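Local coordinates for protein glutathione S-transferase (Sulfitobacter, PDB 4GF0) that binds glutathione and, as a glutathione S-transferase homolog, probably transfers it to electrophilic substrates, at residues Thr5-Pro10 against Val31-Ala36; Val17-Glu22 against Ala200-Lys205. One frame throughout, in Å; residues are numbered along the deposited sequence.

Contact 1 (Thr5-Pro10 against Val31-Ala36); sequences TLYFTP and VRVDFA. With GSH (glutathione), chain D.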
ATOM      1  N   THR A   5     -18.243   6.750  -8.258  1.00 15.15           N
ATOM      2  CA  THR A   5     -17.689   6.613  -9.598  1.00 13.07           C
ATOM      3  C   THR A   5     -16.289   6.045  -9.483  1.00 12.24           C
ATOM      4  O   THR A   5     -15.443   6.592  -8.773  1.00 14.26           O
ATOM      5  CB  THR A   5     -17.623   7.968 -10.308  1.00 14.59           C
ATOM      6  OG1 THR A   5     -18.921   8.567 -10.306  1.00 18.97           O
ATOM      7  CG2 THR A   5     -17.154   7.792 -11.754  1.00 16.40           C
ATOM      8  N   LEU A   6     -16.038   4.945 -10.186  1.00 11.90           N
ATOM      9  CA  LEU A   6     -14.739   4.297 -10.109  1.00 11.34           C
ATOM     10  C   LEU A   6     -14.030   4.448 -11.434  1.00 12.28           C
ATOM     11  O   LEU A   6     -14.536   3.996 -12.457  1.00 12.92           O
ATOM     12  CB  LEU A   6     -14.903   2.810  -9.819  1.00 11.17           C
ATOM     13  CG  LEU A   6     -13.592   2.019  -9.826  1.00 13.56           C
ATOM     14  CD1 LEU A   6     -12.733   2.418  -8.634  1.00 12.40           C
ATOM     15  CD2 LEU A   6     -13.906   0.522  -9.784  1.00 14.45           C
ATOM     16  N   TYR A   7     -12.851   5.062 -11.411  1.00 11.33           N
ATOM     17  CA  TYR A   7     -12.015   5.129 -12.601  1.00 11.55           C
ATOM     18  C   TYR A   7     -11.147   3.875 -12.628  1.00 11.80           C
ATOM     19  O   TYR A   7     -10.448   3.585 -11.670  1.00 12.59           O
ATOM     20  CB  TYR A   7     -11.153   6.390 -12.552  1.00 12.00           C
ATOM     21  CG  TYR A   7     -11.999   7.633 -12.585  1.00 12.82           C
ATOM     22  CD1 TYR A   7     -12.546   8.162 -11.425  1.00 19.40           C
ATOM     23  CD2 TYR A   7     -12.287   8.258 -13.790  1.00 18.36           C
ATOM     24  CE1 TYR A   7     -13.350   9.304 -11.473  1.00 18.97           C
ATOM     25  CE2 TYR A   7     -13.073   9.389 -13.838  1.00 21.88           C
ATOM     26  CZ  TYR A   7     -13.602   9.901 -12.684  1.00 25.98           C
ATOM     27  OH  TYR A   7     -14.386  11.030 -12.750  1.00 29.30           O
ATOM     28  N   PHE A   8     -11.212   3.137 -13.728  1.00 13.40           N
ATOM     29  CA  PHE A   8     -10.578   1.831 -13.795  1.00 14.68           C
ATOM     30  C   PHE A   8     -10.069   1.571 -15.200  1.00 16.52           C
ATOM     31  O   PHE A   8     -10.417   2.275 -16.155  1.00 14.24           O
ATOM     32  CB  PHE A   8     -11.603   0.742 -13.446  1.00 12.13           C
ATOM     33  CG  PHE A   8     -12.458   0.336 -14.612  1.00 13.85           C
ATOM     34  CD1 PHE A   8     -13.556   1.108 -14.984  1.00 16.67           C
ATOM     35  CD2 PHE A   8     -12.157  -0.800 -15.360  1.00 15.28           C
ATOM     36  CE1 PHE A   8     -14.341   0.746 -16.075  1.00 20.81           C
ATOM     37  CE2 PHE A   8     -12.928  -1.150 -16.454  1.00 16.52           C
ATOM     38  CZ  PHE A   8     -14.023  -0.380 -16.808  1.00 23.18           C
ATOM     39  N   THR A   9      -9.269   0.519 -15.330  1.00 13.22           N
ATOM     40  CA  THR A   9      -8.797   0.075 -16.631  1.00 13.62           C
ATOM     41  C   THR A   9      -8.860  -1.440 -16.589  1.00 12.95           C
ATOM     42  O   THR A   9      -8.446  -2.032 -15.590  1.00 19.53           O
ATOM     43  CB  THR A   9      -7.355   0.535 -16.861  1.00 16.41           C
ATOM     44  OG1 THR A   9      -7.299   1.965 -16.797  1.00 17.26           O
ATOM     45  CG2 THR A   9      -6.835   0.062 -18.224  1.00 16.10           C
ATOM     46  N   PRO A  10      -9.395  -2.072 -17.646  1.00 16.89           N
ATOM     47  CA  PRO A  10      -9.530  -3.535 -17.591  1.00 17.16           C
ATOM     48  C   PRO A  10      -8.178  -4.196 -17.332  1.00 20.44           C
ATOM     49  O   PRO A  10      -7.161  -3.707 -17.836  1.00 19.78           O
ATOM     50  CB  PRO A  10     -10.040  -3.894 -18.990  1.00 22.36           C
ATOM     51  CG  PRO A  10     -10.744  -2.645 -19.462  1.00 25.62           C
ATOM     52  CD  PRO A  10      -9.924  -1.510 -18.904  1.00 20.35           C
ATOM     53  N   VAL A  31     -15.863   4.150 -14.883  1.00 15.57           N
ATOM     54  CA  VAL A  31     -15.354   4.961 -15.978  1.00 12.48           C
ATOM     55  C   VAL A  31     -14.050   4.374 -16.456  1.00 14.22           C
ATOM     56  O   VAL A  31     -13.083   4.297 -15.695  1.00 14.14           O
ATOM     57  CB  VAL A  31     -15.097   6.410 -15.546  1.00 15.55           C
ATOM     58  CG1 VAL A  31     -14.456   7.203 -16.696  1.00 17.22           C
ATOM     59  CG2 VAL A  31     -16.384   7.056 -15.098  1.00 14.52           C
ATOM     60  N   ARG A  32     -14.011   3.976 -17.723  1.00 16.43           N
ATOM     61  CA  ARG A  32     -12.804   3.351 -18.259  1.00 13.23           C
ATOM     62  C   ARG A  32     -11.746   4.390 -18.630  1.00 17.47           C
ATOM     63  O   ARG A  32     -12.043   5.383 -19.298  1.00 22.12           O
ATOM     64  CB  ARG A  32     -13.145   2.465 -19.465  1.00 20.30           C
ATOM     65  CG  ARG A  32     -11.931   1.740 -20.043  1.00 26.91           C
ATOM     66  CD  ARG A  32     -12.345   0.607 -20.975  1.00 33.69           C
ATOM     67  NE  ARG A  32     -13.048   1.086 -22.162  1.00 44.94           N
ATOM     68  CZ  ARG A  32     -12.445   1.563 -23.249  1.00 53.53           C
ATOM     69  NH1 ARG A  32     -11.121   1.640 -23.298  1.00 51.00           N
ATOM     70  NH2 ARG A  32     -13.168   1.968 -24.285  1.00 58.87           N
ATOM     71  N   VAL A  33     -10.516   4.172 -18.160  1.00 18.70           N
ATOM     72  CA  VAL A  33      -9.392   5.022 -18.508  1.00 21.42           C
ATOM     73  C   VAL A  33      -8.545   4.240 -19.502  1.00 22.56           C
ATOM     74  O   VAL A  33      -8.087   3.142 -19.197  1.00 21.15           O
ATOM     75  CB  VAL A  33      -8.564   5.387 -17.266  1.00 19.20           C
ATOM     76  CG1 VAL A  33      -7.373   6.243 -17.654  1.00 24.49           C
ATOM     77  CG2 VAL A  33      -9.444   6.110 -16.242  1.00 18.17           C
ATOM     78  N   ASP A  34      -8.364   4.794 -20.695  1.00 21.45           N
ATOM     79  CA  ASP A  34      -7.764   4.062 -21.813  1.00 25.23           C
ATOM     80  C   ASP A  34      -6.234   4.187 -21.873  1.00 25.15           C
ATOM     81  O   ASP A  34      -5.706   5.220 -22.290  1.00 28.38           O
ATOM     82  CB  ASP A  34      -8.390   4.552 -23.121  1.00 27.85           C
ATOM     83  CG  ASP A  34      -8.021   3.690 -24.313  1.00 38.00           C
ATOM     84  OD1 ASP A  34      -7.464   2.589 -24.120  1.00 37.67           O
ATOM     85  OD2 ASP A  34      -8.309   4.115 -25.451  1.00 44.06           O
ATOM     86  N   PHE A  35      -5.530   3.132 -21.464  1.00 24.38           N
ATOM     87  CA  PHE A  35      -4.061   3.115 -21.481  1.00 22.10           C
ATOM     88  C   PHE A  35      -3.505   3.125 -22.899  1.00 27.11           C
ATOM     89  O   PHE A  35      -2.349   3.498 -23.117  1.00 26.08           O
ATOM     90  CB  PHE A  35      -3.520   1.868 -20.777  1.00 25.57           C
ATOM     91  CG  PHE A  35      -3.563   1.932 -19.276  1.00 25.85           C
ATOM     92  CD1 PHE A  35      -4.296   2.907 -18.611  1.00 26.46           C
ATOM     93  CD2 PHE A  35      -2.857   1.004 -18.524  1.00 23.89           C
ATOM     94  CE1 PHE A  35      -4.330   2.952 -17.221  1.00 25.05           C
ATOM     95  CE2 PHE A  35      -2.887   1.040 -17.134  1.00 21.00           C
ATOM     96  CZ  PHE A  35      -3.626   2.019 -16.481  1.00 20.30           C
ATOM     97  N   ALA A  36      -4.318   2.691 -23.861  1.00 28.52           N
ATOM     98  CA  ALA A  36      -3.867   2.580 -25.249  1.00 33.81           C
ATOM     99  C   ALA A  36      -3.541   3.945 -25.849  1.00 37.75           C
ATOM    100  O   ALA A  36      -2.780   4.040 -26.807  1.00 40.16           O
ATOM    101  CB  ALA A  36      -4.908   1.857 -26.093  1.00 33.47           C
TER
HETATM  102  N1  GSH D 302      -0.159   2.010  -5.486  1.00 17.62           N
HETATM  103  CA1 GSH D 302      -1.204   2.157  -6.474  1.00 18.42           C
HETATM  104  C1  GSH D 302      -2.448   1.471  -6.006  1.00 20.22           C
HETATM  105  O11 GSH D 302      -3.580   1.953  -6.281  1.00 14.13           O
HETATM  106  O12 GSH D 302      -2.368   0.394  -5.355  1.00 17.94           O
HETATM  107  CB1 GSH D 302      -0.782   1.520  -7.777  1.00 17.64           C
HETATM  108  CG1 GSH D 302      -1.668   2.106  -8.879  1.00 13.14           C
HETATM  109  CD1 GSH D 302      -1.107   1.700 -10.246  1.00 16.92           C
HETATM  110  OE1 GSH D 302       0.102   1.749 -10.476  1.00 15.45           O
HETATM  111  N2  GSH D 302      -2.037   1.249 -11.277  1.00 16.71           N
HETATM  112  CA2 GSH D 302      -1.528   0.873 -12.574  1.00 17.77           C
HETATM  113  C2  GSH D 302      -1.529   2.108 -13.436  1.00 19.24           C
HETATM  114  O2  GSH D 302      -2.353   2.995 -13.259  1.00 17.38           O
HETATM  115  CB2 GSH D 302      -2.389  -0.173 -13.206  1.00 18.11           C
HETATM  116  SG2 GSH D 302      -2.266  -1.696 -12.284  1.00 22.17           S
HETATM  117  N3  GSH D 302      -0.538   2.288 -14.489  1.00 16.98           N
HETATM  118  CA3 GSH D 302      -0.593   3.499 -15.299  1.00 15.92           C
HETATM  119  C3  GSH D 302       0.789   4.024 -15.599  1.00 25.11           C
HETATM  120  O31 GSH D 302       1.779   3.646 -14.909  1.00 22.91           O
HETATM  121  O32 GSH D 302       0.957   4.867 -16.538  1.00 22.34           O
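Tyr7 and Phe8 pair with Val31 and Arg32 as neighbouring parallel strands. These are the two strands of the beta-alpha-beta unit that opens the thioredoxin-like N-terminal domain, with helix 14-23 as the crossover. Strand 28-32 is at the edge of the sheet within this chain, while strand 4-8 is hydrogen-bonded on its other side to Ala56 and Arg58. Three backbone bonds join the segments: Val31 N to Leu6 O, Phe8 N to Val31 O, and Val33 N to Phe8 O. The last is 2.8 Å long.

The tight part lies on the side of Tyr7 and at Thr9. Val31 runs alongside the Tyr7 ring, with its CG1 3.8 Å from Tyr7 CD2. Val33 CG2 sits at the edge of the same ring, near its plane. The Tyr7 hydroxyl is hydrogen-bonded to Arg58. Beyond the strands, the buried Thr9 hydroxyl donates to the backbone carbonyl of Val33, OG1 to O 2.8 Å.

The solvent side belongs to the exposed Arg32 and the partly exposed Pro10. Phe8 stays buried, its CE1 4.0 Å from Arg32 CB. The Arg32 chain crosses the Pro10 ring at about a right angle, with CD 3.8 Å from Pro10 CD. Its guanidinium makes a long salt bridge to Asp34.

Phe35 belongs to the glutathione pocket, and its CZ approaches CA3 of the ligand at 3.6 Å. At chi1 -60° the Thr9 methyl is anti to the backbone N. This sets CG2 over the Phe35 ring in a CH-pi contact, 3.8 Å from the centroid and 8° off the normal.

Contact 2 (Val17-Glu22 against Ala200-Lys205); sequences VAIAIE and AAVKDK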
ATOM      1  N   VAL A  17     -11.128  -3.030  -6.684  1.00 12.42           N
ATOM      2  CA  VAL A  17     -12.071  -2.150  -6.014  1.00 11.12           C
ATOM      3  C   VAL A  17     -13.474  -2.416  -6.556  1.00 10.31           C
ATOM      4  O   VAL A  17     -14.444  -2.463  -5.799  1.00 10.32           O
ATOM      5  CB  VAL A  17     -11.663  -0.669  -6.180  1.00 12.32           C
ATOM      6  CG1 VAL A  17     -12.666   0.250  -5.467  1.00 10.28           C
ATOM      7  CG2 VAL A  17     -10.257  -0.444  -5.618  1.00  8.97           C
ATOM      8  N   ALA A  18     -13.586  -2.617  -7.867  1.00 10.90           N
ATOM      9  CA  ALA A  18     -14.889  -2.923  -8.457  1.00 10.43           C
ATOM     10  C   ALA A  18     -15.475  -4.198  -7.852  1.00 10.38           C
ATOM     11  O   ALA A  18     -16.664  -4.260  -7.519  1.00 12.29           O
ATOM     12  CB  ALA A  18     -14.770  -3.053  -9.959  1.00 11.49           C
ATOM     13  N   ILE A  19     -14.630  -5.204  -7.691  1.00 12.83           N
ATOM     14  CA  ILE A  19     -15.068  -6.459  -7.091  1.00 12.52           C
ATOM     15  C   ILE A  19     -15.609  -6.217  -5.683  1.00 12.85           C
ATOM     16  O   ILE A  19     -16.659  -6.746  -5.321  1.00 11.82           O
ATOM     17  CB  ILE A  19     -13.929  -7.468  -7.065  1.00 11.83           C
ATOM     18  CG1 ILE A  19     -13.635  -7.901  -8.502  1.00 12.28           C
ATOM     19  CG2 ILE A  19     -14.305  -8.702  -6.216  1.00 13.63           C
ATOM     20  CD1 ILE A  19     -12.322  -8.705  -8.658  1.00 13.64           C
ATOM     21  N   ALA A  20     -14.906  -5.408  -4.897  1.00 11.21           N
ATOM     22  CA  ALA A  20     -15.365  -5.109  -3.546  1.00 13.80           C
ATOM     23  C   ALA A  20     -16.696  -4.368  -3.539  1.00 11.16           C
ATOM     24  O   ALA A  20     -17.557  -4.641  -2.697  1.00 10.90           O
ATOM     25  CB  ALA A  20     -14.312  -4.325  -2.775  1.00  9.22           C
ATOM     26  N   ILE A  21     -16.868  -3.433  -4.472  1.00  9.38           N
ATOM     27  CA  ILE A  21     -18.114  -2.684  -4.541  1.00  9.50           C
ATOM     28  C   ILE A  21     -19.261  -3.627  -4.888  1.00 12.78           C
ATOM     29  O   ILE A  21     -20.360  -3.508  -4.346  1.00 13.73           O
ATOM     30  CB  ILE A  21     -18.046  -1.531  -5.558  1.00 10.57           C
ATOM     31  CG1 ILE A  21     -16.979  -0.528  -5.112  1.00 10.73           C
ATOM     32  CG2 ILE A  21     -19.391  -0.809  -5.597  1.00 12.51           C
ATOM     33  CD1 ILE A  21     -16.659   0.561  -6.137  1.00 14.62           C
ATOM     34  N   GLU A  22     -19.000  -4.580  -5.783  1.00 11.77           N
ATOM     35  CA  GLU A  22     -20.005  -5.587  -6.107  1.00 13.87           C
ATOM     36  C   GLU A  22     -20.353  -6.447  -4.891  1.00 13.72           C
ATOM     37  O   GLU A  22     -21.526  -6.762  -4.659  1.00 14.40           O
ATOM     38  CB  GLU A  22     -19.531  -6.488  -7.255  1.00 15.01           C
ATOM     39  CG  GLU A  22     -19.226  -5.756  -8.556  1.00 15.34           C
ATOM     40  CD  GLU A  22     -20.464  -5.404  -9.357  1.00 24.29           C
ATOM     41  OE1 GLU A  22     -21.591  -5.754  -8.931  1.00 25.94           O
ATOM     42  OE2 GLU A  22     -20.310  -4.780 -10.433  1.00 21.74           O
ATOM     43  N   ALA A 200     -18.039 -12.442 -11.486  1.00 16.70           N
ATOM     44  CA  ALA A 200     -18.846 -12.572 -12.695  1.00 19.64           C
ATOM     45  C   ALA A 200     -19.383 -11.211 -13.143  1.00 19.97           C
ATOM     46  O   ALA A 200     -19.457 -10.927 -14.343  1.00 20.97           O
ATOM     47  CB  ALA A 200     -19.987 -13.540 -12.480  1.00 18.38           C
ATOM     48  N   ALA A 201     -19.755 -10.376 -12.175  1.00 17.91           N
ATOM     49  CA  ALA A 201     -20.291  -9.048 -12.470  1.00 20.05           C
ATOM     50  C   ALA A 201     -19.269  -8.141 -13.150  1.00 21.58           C
ATOM     51  O   ALA A 201     -19.606  -7.433 -14.108  1.00 24.24           O
ATOM     52  CB  ALA A 201     -20.819  -8.392 -11.211  1.00 23.19           C
ATOM     53  N   VAL A 202     -18.031  -8.132 -12.661  1.00 17.66           N
ATOM     54  CA  VAL A 202     -17.034  -7.249 -13.269  1.00 17.84           C
ATOM     55  C   VAL A 202     -16.610  -7.761 -14.650  1.00 24.28           C
ATOM     56  O   VAL A 202     -16.310  -6.962 -15.538  1.00 21.53           O
ATOM     57  CB  VAL A 202     -15.805  -6.990 -12.366  1.00 18.00           C
ATOM     58  CG1 VAL A 202     -16.251  -6.426 -11.023  1.00 15.72           C
ATOM     59  CG2 VAL A 202     -14.977  -8.267 -12.173  1.00 18.80           C
ATOM     60  N   LYS A 203     -16.598  -9.079 -14.836  1.00 21.21           N
ATOM     61  CA  LYS A 203     -16.337  -9.647 -16.157  1.00 25.03           C
ATOM     62  C   LYS A 203     -17.411  -9.209 -17.139  1.00 27.22           C
ATOM     63  O   LYS A 203     -17.119  -8.859 -18.284  1.00 30.27           O
ATOM     64  CB  LYS A 203     -16.293 -11.174 -16.102  1.00 23.05           C
ATOM     65  CG  LYS A 203     -14.955 -11.754 -15.686  1.00 33.93           C
ATOM     66  CD  LYS A 203     -14.986 -13.278 -15.737  1.00 40.14           C
ATOM     67  CE  LYS A 203     -13.691 -13.876 -15.207  1.00 41.38           C
ATOM     68  NZ  LYS A 203     -13.827 -15.338 -14.965  1.00 41.19           N
ATOM     69  N   ASP A 204     -18.660  -9.227 -16.681  1.00 24.76           N
ATOM     70  CA  ASP A 204     -19.787  -8.831 -17.521  1.00 30.67           C
ATOM     71  C   ASP A 204     -19.685  -7.359 -17.905  1.00 31.95           C
ATOM     72  O   ASP A 204     -20.228  -6.932 -18.920  1.00 34.94           O
ATOM     73  CB  ASP A 204     -21.115  -9.092 -16.800  1.00 35.80           C
ATOM     74  CG  ASP A 204     -21.494 -10.562 -16.771  1.00 49.74           C
ATOM     75  OD1 ASP A 204     -21.043 -11.314 -17.661  1.00 54.38           O
ATOM     76  OD2 ASP A 204     -22.253 -10.965 -15.863  1.00 53.52           O
ATOM     77  N   LYS A 205     -18.980  -6.586 -17.087  1.00 27.58           N
ATOM     78  CA  LYS A 205     -18.808  -5.158 -17.332  1.00 26.47           C
ATOM     79  C   LYS A 205     -17.544  -4.873 -18.134  1.00 30.17           C
ATOM     80  O   LYS A 205     -17.175  -3.711 -18.323  1.00 28.90           O
ATOM     81  CB  LYS A 205     -18.787  -4.381 -16.012  1.00 28.72           C
ATOM     82  CG  LYS A 205     -20.133  -4.358 -15.300  1.00 31.48           C
ATOM     83  CD  LYS A 205     -20.087  -3.534 -14.022  1.00 32.31           C
ATOM     84  CE  LYS A 205     -21.494  -3.189 -13.560  1.00 39.23           C
ATOM     85  NZ  LYS A 205     -21.928  -3.959 -12.364  1.00 34.50           N
TER
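Glu22 and Lys205 form the polar part of this contact. Their side chains come from opposite directions and meet in a salt bridge, with Lys205 NZ 2.6 Å from Glu22 OE2. The lysine donates to the syn lone pair of that oxygen, on the side of OE1. Glu22 OE2 has a second partner, the hydroxyl of Tyr28 on strand 28-32, so two hydrogen bonds grip this one oxygen. They probably help to hold the carboxylate in place and stabilise its negative charge. The glutamate chain is bent at its second torsion (chi2 -79°), which sets the carboxylate against the Ala201 methyl. Lys205 is exposed and Glu22 partly exposed, so the salt bridge lies toward solvent.

The helical segments 17-22 and 200-204 cross with 123° between their N-to-C directions, their axes 9.4 Å apart at the closest. Helix 14-23 is the crossover helix of the N-terminal thioredoxin-like domain. Helix 197-204 is the last helix of the chain and follows the helices of the all-alpha C-terminal part, as in other glutathione transferases. The contact thus joins the beginning of the fold to its end, across 177 intervening residues.

The apolar packing centres on Val202. Its CG1 lies 3.8 Å from Ala18 CB. Ile19 crosses Val202 at about a right angle, and its CG1 is 3.9 Å from both Val202 CG1 and Val202 CG2. Met207 also touches Ala18 and Val202.

One contact mixes the two kinds. The aliphatic CG of Glu22 slides past Val202, 3.9 Å from its CG1, while the methyl group of Ala201 packs against the carboxylate, its CB 3.5 Å from Glu22 CD.

How the contacts relate
The centres of contacts 1 and 2 are 13 Å apart. Their segments alternate along the chain: 5-10, 17-22, 31-36, then 200-205. The first three belong to one beta-alpha-beta unit. Contact 1 pairs its two strands, and contact 2 packs its helix 14-23 against the final helix 197-204. The contacts touch directly, with Leu6 CD2 3.7 Å from Ala18 CB. Leu6 also packs on Val17. Tyr28, on the same strand as Val31, touches Ala18 and Lys205, while Met207 reaches Phe8 as well as contact 2. Phe35, which lines the glutathione pocket, follows strand 28-32. The crossover helix thus connects the sheet beside that pocket to the C-terminal end of the protein.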